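Long-range contacts in citrate lyase (Yersinia pestis, PDB 3QLL), which is a putative citrate lyase beta subunit that probably binds magnesium and probably has lyase activity: residues A[46-51]-A[250-255]; A[68-73]-A[102-107]. One frame throughout, in Å; residues are numbered along the deposited sequence.

Contact 1: A[46-51]-A[250-255]; sequences RSWLFT and FSAKAA
Phe-50 and Ala-254, Leu-49 and Ala-255, and Trp-48 and Ala-252 are the side-chain pairs of this parallel strand pair, each setting a large group against a bare methyl. The tight part is the packing of Phe-50 and Leu-49 on Ala-254 and Ala-255. Phe-50 N donates an almost straight bond to Ala-255 O at 3.0 Å, and the same carbonyl oxygen lies at the edge of the Phe-50 ring, near its plane, 3.6 Å from CD2. The ring is folded back beside its own backbone N (chi1 -74°), which brings CE2 to 3.8 Å from Ala-254 CB. On the other face of the sheet Leu-49 stretches away from its backbone N (chi1 -179°) and rests CD1 4.1 Å from Ala-255 CB, while helix 261-267 packs on that methyl through Ile-261 and Ile-264. Between these layers Trp-48 O accepts a weak, bent bond from Ala-255 N and a CA-H...O contact from Ala-254 CA.

Toward the partly exposed Arg-46 the side chains pack more loosely and the contact is more open. Lys-253 N still bonds firmly to Arg-46 O at 2.9 Å, but Trp-48 N reaches Lys-253 O only weakly, at 3.3 Å. The indole of Trp-48 meets Ala-252 CB obliquely, NE1 standing 4.1 Å off and bonding instead to Thr-45 OG1. Arg-46 NE forms a salt bridge with Asp-68, and Lys-253 is held by Glu-241 and Asp-226. The strands, whose axes lie 17° apart, are the first and last of the barrel, and their pairing closes the eight-stranded TIM barrel of the HpcH/HpaI aldolase and citrate lyase family.

Contact 2: A[68-73]-A[102-107]; sequences DVAIID and LPLALR
Asp-73 and Arg-107 lie side by side and point the same way from one face of the sheet, joined by a side-on, two-pronged salt bridge. Arg-107 NE meets Asp-73 OD1 at 2.5 Å, and Arg-107 NH2 meets Asp-73 OD2 at 2.7 Å. The two flat groups are not coplanar: carboxylate and guanidinium are turned 55° apart, with OD1 in the guanidinium plane at its edge but itself approached from above the carboxylate plane. A bend at chi3 (80°) in the otherwise extended arginine chain swings NE over to the aspartate. Asp-73 is also gripped by Ser-77 OG and Glu-75 N, so the carboxylate that positions the arginine is itself anchored. Arg-107 is a predicted substrate-binding residue.

Farther back on this face, Ile-71 presents CG2 to Arg-107 CB and CG1 to Ala-105 CB, the latter at 3.8 Å, while Val-69 CG1 adds to the cover over Ala-105. On the opposite face, Ile-72 slants over Leu-104, its CD1 touching both leucine methyls, CD2 at 3.8 Å. With CG of Leu-106 opposite its backbone N, CD1 comes to 3.4 Å from Ile-72 O and lies near Ile-72 CB. The two strands run in the same direction with their axes 29° apart, Ala-105 N bonded to Ala-70 O, Ile-72 N to Ala-105 O and Arg-107 N to Ile-72 O. At the N-terminal end Val-69 crosses the exposed Pro-103 ring at about a right angle.

Helix 83-91 covers the Ile-72 and Leu-106 face through Ala-90. Strand 47-52 bonds along the far edge of strand 69-73, its Trp-48 and Phe-50 packing on Ile-71, and strand 132-135 flanks 104-107, placing Tyr-132 and Val-134 against Ala-105.

Contacts 1 and 2 lie in one closed parallel barrel, their centres about 10 Å apart. Along the chain the order is 46-51, 68-73, 102-107 and 250-255, so contact 2 is nested inside the long loop that contact 1 closes. Strand 47-52 sits between strands 252-255 and 69-73, making four consecutive barrel strands in all. The two contacts touch directly: Leu-49 O probably accepts a hydrogen bond from Ile-71 N, and Phe-50 CE1 packs on Arg-107 NH1. The closing seam therefore borders the predicted substrate arginine, close to Glu-165, a predicted magnesium ligand, consistent with an active site at the barrel's C-terminal end.

Contact 1: A[46-51]-A[250-255]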
ATOM      1  N   ARG A  46      25.970   5.477  -1.501  1.00 65.57           N
ATOM      2  CA  ARG A  46      25.357   4.932  -0.291  1.00 63.72           C
ATOM      3  C   ARG A  46      24.879   6.080   0.601  1.00 56.86           C
ATOM      4  O   ARG A  46      23.848   5.961   1.277  1.00 52.71           O
ATOM      5  CB  ARG A  46      26.348   4.063   0.492  1.00 60.42           C
ATOM      6  CG  ARG A  46      26.932   2.906  -0.278  1.00 62.16           C
ATOM      7  CD  ARG A  46      28.281   2.489   0.249  1.00 52.87           C
ATOM      8  NE  ARG A  46      29.234   3.599   0.233  1.00 61.51           N
ATOM      9  CZ  ARG A  46      30.463   3.549   0.756  1.00 66.46           C
ATOM     10  NH1 ARG A  46      30.897   2.433   1.347  1.00 64.45           N
ATOM     11  NH2 ARG A  46      31.255   4.617   0.691  1.00 52.25           N
ATOM     12  N   SER A  47      25.677   7.150   0.653  1.00 52.80           N
ATOM     13  CA  SER A  47      25.411   8.294   1.528  1.00 60.07           C
ATOM     14  C   SER A  47      25.255   9.610   0.765  1.00 52.47           C
ATOM     15  O   SER A  47      26.103   9.981  -0.031  1.00 57.58           O
ATOM     16  CB  SER A  47      26.534   8.447   2.577  1.00 56.09           C
ATOM     17  OG  SER A  47      27.813   8.246   2.001  1.00 62.24           O
ATOM     18  N   TRP A  48      24.183  10.315   1.045  1.00 50.94           N
ATOM     19  CA  TRP A  48      23.964  11.646   0.504  1.00 54.93           C
ATOM     20  C   TRP A  48      23.869  12.663   1.631  1.00 49.57           C
ATOM     21  O   TRP A  48      22.938  12.618   2.434  1.00 46.34           O
ATOM     22  CB  TRP A  48      22.680  11.684  -0.338  1.00 47.29           C
ATOM     23  CG  TRP A  48      22.773  10.854  -1.573  1.00 56.14           C
ATOM     24  CD1 TRP A  48      22.967   9.500  -1.639  1.00 54.20           C
ATOM     25  CD2 TRP A  48      22.631  11.301  -2.921  1.00 56.26           C
ATOM     26  NE1 TRP A  48      22.975   9.084  -2.935  1.00 57.74           N
ATOM     27  CE2 TRP A  48      22.752  10.159  -3.752  1.00 59.08           C
ATOM     28  CE3 TRP A  48      22.389  12.547  -3.512  1.00 49.87           C
ATOM     29  CZ2 TRP A  48      22.673  10.228  -5.148  1.00 52.22           C
ATOM     30  CZ3 TRP A  48      22.316  12.621  -4.901  1.00 57.50           C
ATOM     31  CH2 TRP A  48      22.452  11.469  -5.705  1.00 59.66           C
ATOM     32  N   LEU A  49      24.813  13.585   1.689  1.00 56.66           N
ATOM     33  CA  LEU A  49      24.880  14.531   2.809  1.00 56.86           C
ATOM     34  C   LEU A  49      24.391  15.903   2.411  1.00 62.40           C
ATOM     35  O   LEU A  49      24.986  16.547   1.533  1.00 62.68           O
ATOM     36  CB  LEU A  49      26.294  14.630   3.344  1.00 45.60           C
ATOM     37  CG  LEU A  49      26.512  15.556   4.538  1.00 57.77           C
ATOM     38  CD1 LEU A  49      25.732  15.211   5.844  1.00 48.07           C
ATOM     39  CD2 LEU A  49      28.009  15.576   4.773  1.00 59.81           C
ATOM     40  N   PHE A  50      23.348  16.365   3.099  1.00 57.79           N
ATOM     41  CA  PHE A  50      22.839  17.726   2.927  1.00 59.94           C
ATOM     42  C   PHE A  50      23.727  18.676   3.716  1.00 64.66           C
ATOM     43  O   PHE A  50      23.898  18.508   4.909  1.00 64.75           O
ATOM     44  CB  PHE A  50      21.390  17.859   3.425  1.00 54.37           C
ATOM     45  CG  PHE A  50      20.362  17.238   2.536  1.00 55.80           C
ATOM     46  CD1 PHE A  50      19.953  17.876   1.367  1.00 52.31           C
ATOM     47  CD2 PHE A  50      19.764  16.022   2.881  1.00 59.21           C
ATOM     48  CE1 PHE A  50      18.988  17.309   0.554  1.00 60.16           C
ATOM     49  CE2 PHE A  50      18.784  15.454   2.067  1.00 59.72           C
ATOM     50  CZ  PHE A  50      18.403  16.098   0.903  1.00 62.33           C
ATOM     51  N   THR A  51      24.295  19.666   3.042  1.00 59.47           N
ATOM     52  CA  THR A  51      24.896  20.781   3.755  1.00 74.06           C
ATOM     53  C   THR A  51      24.422  22.118   3.169  1.00 65.19           C
ATOM     54  O   THR A  51      24.454  22.332   1.949  1.00 61.27           O
ATOM     55  CB  THR A  51      26.458  20.712   3.711  1.00 84.87           C
ATOM     56  OG1 THR A  51      26.910  20.535   2.360  1.00 85.28           O
ATOM     57  CG2 THR A  51      26.943  19.535   4.527  1.00 91.64           C
ATOM     58  N   PHE A 250      15.843   0.101  -0.540  1.00 38.26           N
ATOM     59  CA  PHE A 250      16.653   1.328  -0.645  1.00 37.27           C
ATOM     60  C   PHE A 250      18.149   0.987  -0.838  1.00 53.16           C
ATOM     61  O   PHE A 250      18.647   0.010  -0.259  1.00 51.35           O
ATOM     62  CB  PHE A 250      16.492   2.217   0.614  1.00 43.75           C
ATOM     63  CG  PHE A 250      15.154   2.912   0.711  1.00 46.00           C
ATOM     64  CD1 PHE A 250      14.941   4.141   0.096  1.00 46.23           C
ATOM     65  CD2 PHE A 250      14.096   2.312   1.369  1.00 39.86           C
ATOM     66  CE1 PHE A 250      13.699   4.765   0.166  1.00 42.17           C
ATOM     67  CE2 PHE A 250      12.864   2.917   1.446  1.00 44.65           C
ATOM     68  CZ  PHE A 250      12.659   4.147   0.851  1.00 44.05           C
ATOM     69  N   SER A 251      18.836   1.771  -1.675  1.00 48.98           N
ATOM     70  CA  SER A 251      20.232   1.516  -2.017  1.00 48.65           C
ATOM     71  C   SER A 251      21.098   2.499  -1.285  1.00 57.54           C
ATOM     72  O   SER A 251      22.322   2.352  -1.262  1.00 54.55           O
ATOM     73  CB  SER A 251      20.460   1.699  -3.534  1.00 44.91           C
ATOM     74  OG  SER A 251      19.574   0.886  -4.290  1.00 72.58           O
ATOM     75  N   ALA A 252      20.470   3.531  -0.729  1.00 46.58           N
ATOM     76  CA  ALA A 252      21.219   4.596  -0.093  1.00 46.16           C
ATOM     77  C   ALA A 252      20.346   5.325   0.882  1.00 48.50           C
ATOM     78  O   ALA A 252      19.139   5.192   0.846  1.00 46.01           O
ATOM     79  CB  ALA A 252      21.787   5.552  -1.122  1.00 43.34           C
ATOM     80  N   LYS A 253      20.960   6.177   1.683  1.00 44.68           N
ATOM     81  CA  LYS A 253      20.231   6.949   2.669  1.00 50.63           C
ATOM     82  C   LYS A 253      20.855   8.351   2.835  1.00 55.75           C
ATOM     83  O   LYS A 253      22.083   8.501   2.878  1.00 50.76           O
ATOM     84  CB  LYS A 253      20.206   6.198   4.016  1.00 50.87           C
ATOM     85  CG  LYS A 253      19.458   6.874   5.147  1.00 44.04           C
ATOM     86  CD  LYS A 253      19.337   5.937   6.362  1.00 52.90           C
ATOM     87  CE  LYS A 253      18.542   6.579   7.513  1.00 51.07           C
ATOM     88  NZ  LYS A 253      17.103   6.793   7.183  1.00 44.61           N
ATOM     89  N   ALA A 254      19.992   9.363   2.928  1.00 45.92           N
ATOM     90  CA  ALA A 254      20.442  10.731   3.132  1.00 46.41           C
ATOM     91  C   ALA A 254      20.865  10.982   4.567  1.00 46.26           C
ATOM     92  O   ALA A 254      20.590  10.190   5.491  1.00 53.02           O
ATOM     93  CB  ALA A 254      19.351  11.730   2.717  1.00 42.43           C
ATOM     94  N   ALA A 255      21.470  12.136   4.783  1.00 43.40           N
ATOM     95  CA  ALA A 255      22.029  12.433   6.087  1.00 45.47           C
ATOM     96  C   ALA A 255      22.025  13.936   6.251  1.00 53.28           C
ATOM     97  O   ALA A 255      22.075  14.663   5.274  1.00 58.38           O
ATOM     98  CB  ALA A 255      23.455  11.856   6.220  1.00 45.97           C
TER

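Contact 2: A[68-73]-A[102-107]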
ATOM      1  N   ASP A  68      29.396   9.942   0.104  1.00 64.21           N
ATOM      2  CA  ASP A  68      29.603   9.577  -1.283  1.00 62.81           C
ATOM      3  C   ASP A  68      29.172  10.684  -2.212  1.00 64.40           C
ATOM      4  O   ASP A  68      29.781  10.909  -3.255  1.00 62.42           O
ATOM      5  CB  ASP A  68      28.856   8.285  -1.616  1.00 69.38           C
ATOM      6  CG  ASP A  68      29.555   7.054  -1.059  1.00 72.92           C
ATOM      7  OD1 ASP A  68      30.764   7.139  -0.785  1.00 74.67           O
ATOM      8  OD2 ASP A  68      28.895   6.018  -0.838  1.00 83.70           O
ATOM      9  N   VAL A  69      28.134  11.402  -1.812  1.00 61.16           N
ATOM     10  CA  VAL A  69      27.678  12.562  -2.562  1.00 59.89           C
ATOM     11  C   VAL A  69      27.331  13.647  -1.556  1.00 58.17           C
ATOM     12  O   VAL A  69      26.604  13.398  -0.585  1.00 63.85           O
ATOM     13  CB  VAL A  69      26.399  12.245  -3.402  1.00 67.57           C
ATOM     14  CG1 VAL A  69      25.901  13.482  -4.133  1.00 65.90           C
ATOM     15  CG2 VAL A  69      26.621  11.070  -4.356  1.00 62.40           C
ATOM     16  N   ALA A  70      27.815  14.850  -1.826  1.00 59.44           N
ATOM     17  CA  ALA A  70      27.460  16.026  -1.035  1.00 61.27           C
ATOM     18  C   ALA A  70      26.351  16.794  -1.727  1.00 59.18           C
ATOM     19  O   ALA A  70      26.404  17.043  -2.946  1.00 64.68           O
ATOM     20  CB  ALA A  70      28.697  16.928  -0.819  1.00 55.53           C
ATOM     21  N   ILE A  71      25.346  17.180  -0.952  1.00 55.78           N
ATOM     22  CA  ILE A  71      24.272  17.999  -1.479  1.00 60.81           C
ATOM     23  C   ILE A  71      24.300  19.425  -0.929  1.00 66.77           C
ATOM     24  O   ILE A  71      23.928  19.674   0.228  1.00 66.96           O
ATOM     25  CB  ILE A  71      22.909  17.402  -1.177  1.00 61.17           C
ATOM     26  CG1 ILE A  71      22.902  15.905  -1.490  1.00 61.91           C
ATOM     27  CG2 ILE A  71      21.824  18.148  -1.954  1.00 61.99           C
ATOM     28  CD1 ILE A  71      21.568  15.265  -1.165  1.00 64.34           C
ATOM     29  N   ILE A  72      24.694  20.363  -1.780  1.00 58.17           N
ATOM     30  CA  ILE A  72      24.594  21.747  -1.399  1.00 60.31           C
ATOM     31  C   ILE A  72      23.143  22.153  -1.387  1.00 57.79           C
ATOM     32  O   ILE A  72      22.449  22.035  -2.409  1.00 52.76           O
ATOM     33  CB  ILE A  72      25.376  22.643  -2.375  1.00 66.50           C
ATOM     34  CG1 ILE A  72      26.803  22.143  -2.556  1.00 62.55           C
ATOM     35  CG2 ILE A  72      25.310  24.114  -1.933  1.00 69.96           C
ATOM     36  CD1 ILE A  72      27.503  22.819  -3.682  1.00 67.25           C
ATOM     37  N   ASP A  73      22.695  22.642  -0.240  1.00 62.53           N
ATOM     38  CA  ASP A  73      21.275  22.854  -0.036  1.00 65.04           C
ATOM     39  C   ASP A  73      20.924  24.331  -0.036  1.00 61.85           C
ATOM     40  O   ASP A  73      21.418  25.087   0.791  1.00 61.58           O
ATOM     41  CB  ASP A  73      20.821  22.170   1.263  1.00 59.33           C
ATOM     42  CG  ASP A  73      19.317  22.195   1.445  1.00 58.71           C
ATOM     43  OD1 ASP A  73      18.564  22.157   0.432  1.00 53.97           O
ATOM     44  OD2 ASP A  73      18.898  22.128   2.616  1.00 61.70           O
ATOM     45  N   LEU A 102      35.040  14.218  -6.948  1.00106.26           N
ATOM     46  CA  LEU A 102      33.939  13.754  -6.113  1.00107.09           C
ATOM     47  C   LEU A 102      32.633  14.429  -6.526  1.00108.51           C
ATOM     48  O   LEU A 102      32.586  15.654  -6.688  1.00112.04           O
ATOM     49  CB  LEU A 102      34.235  14.005  -4.640  1.00109.62           C
ATOM     50  N   PRO A 103      31.569  13.632  -6.716  1.00104.87           N
ATOM     51  CA  PRO A 103      30.321  14.094  -7.340  1.00 94.91           C
ATOM     52  C   PRO A 103      29.528  15.034  -6.429  1.00 81.07           C
ATOM     53  O   PRO A 103      29.527  14.878  -5.200  1.00 73.28           O
ATOM     54  CB  PRO A 103      29.555  12.795  -7.585  1.00 90.12           C
ATOM     55  CG  PRO A 103      30.026  11.880  -6.525  1.00 88.18           C
ATOM     56  CD  PRO A 103      31.478  12.227  -6.281  1.00102.65           C
ATOM     57  N   LEU A 104      28.887  16.022  -7.045  1.00 69.92           N
ATOM     58  CA  LEU A 104      28.271  17.102  -6.306  1.00 71.39           C
ATOM     59  C   LEU A 104      26.797  17.209  -6.654  1.00 73.21           C
ATOM     60  O   LEU A 104      26.416  17.110  -7.822  1.00 75.12           O
ATOM     61  CB  LEU A 104      28.976  18.405  -6.651  1.00 81.68           C
ATOM     62  CG  LEU A 104      28.599  19.619  -5.816  1.00 91.23           C
ATOM     63  CD1 LEU A 104      28.904  19.351  -4.356  1.00 93.61           C
ATOM     64  CD2 LEU A 104      29.373  20.819  -6.300  1.00 95.86           C
ATOM     65  N   ALA A 105      25.964  17.422  -5.646  1.00 66.55           N
ATOM     66  CA  ALA A 105      24.527  17.587  -5.874  1.00 64.39           C
ATOM     67  C   ALA A 105      24.100  18.976  -5.450  1.00 58.58           C
ATOM     68  O   ALA A 105      24.736  19.591  -4.586  1.00 61.00           O
ATOM     69  CB  ALA A 105      23.721  16.515  -5.112  1.00 53.52           C
ATOM     70  N   LEU A 106      23.070  19.507  -6.095  1.00 56.61           N
ATOM     71  CA  LEU A 106      22.513  20.782  -5.650  1.00 61.73           C
ATOM     72  C   LEU A 106      20.997  20.678  -5.482  1.00 56.55           C
ATOM     73  O   LEU A 106      20.280  20.514  -6.444  1.00 56.41           O
ATOM     74  CB  LEU A 106      22.843  21.887  -6.658  1.00 57.62           C
ATOM     75  CG  LEU A 106      22.259  23.279  -6.401  1.00 59.40           C
ATOM     76  CD1 LEU A 106      22.843  24.003  -5.164  1.00 59.64           C
ATOM     77  CD2 LEU A 106      22.424  24.148  -7.644  1.00 62.71           C
ATOM     78  N   ARG A 107      20.509  20.844  -4.263  1.00 52.33           N
ATOM     79  CA  ARG A 107      19.088  20.977  -4.074  1.00 56.05           C
ATOM     80  C   ARG A 107      18.659  22.434  -4.135  1.00 60.26           C
ATOM     81  O   ARG A 107      18.960  23.249  -3.230  1.00 60.46           O
ATOM     82  CB  ARG A 107      18.644  20.371  -2.755  1.00 51.65           C
ATOM     83  CG  ARG A 107      17.161  20.613  -2.536  1.00 48.21           C
ATOM     84  CD  ARG A 107      16.617  19.763  -1.416  1.00 50.91           C
ATOM     85  NE  ARG A 107      16.936  20.334  -0.104  1.00 49.31           N
ATOM     86  CZ  ARG A 107      16.466  19.852   1.041  1.00 52.85           C
ATOM     87  NH1 ARG A 107      15.728  18.750   1.059  1.00 51.95           N
ATOM     88  NH2 ARG A 107      16.805  20.421   2.177  1.00 55.38           N
TER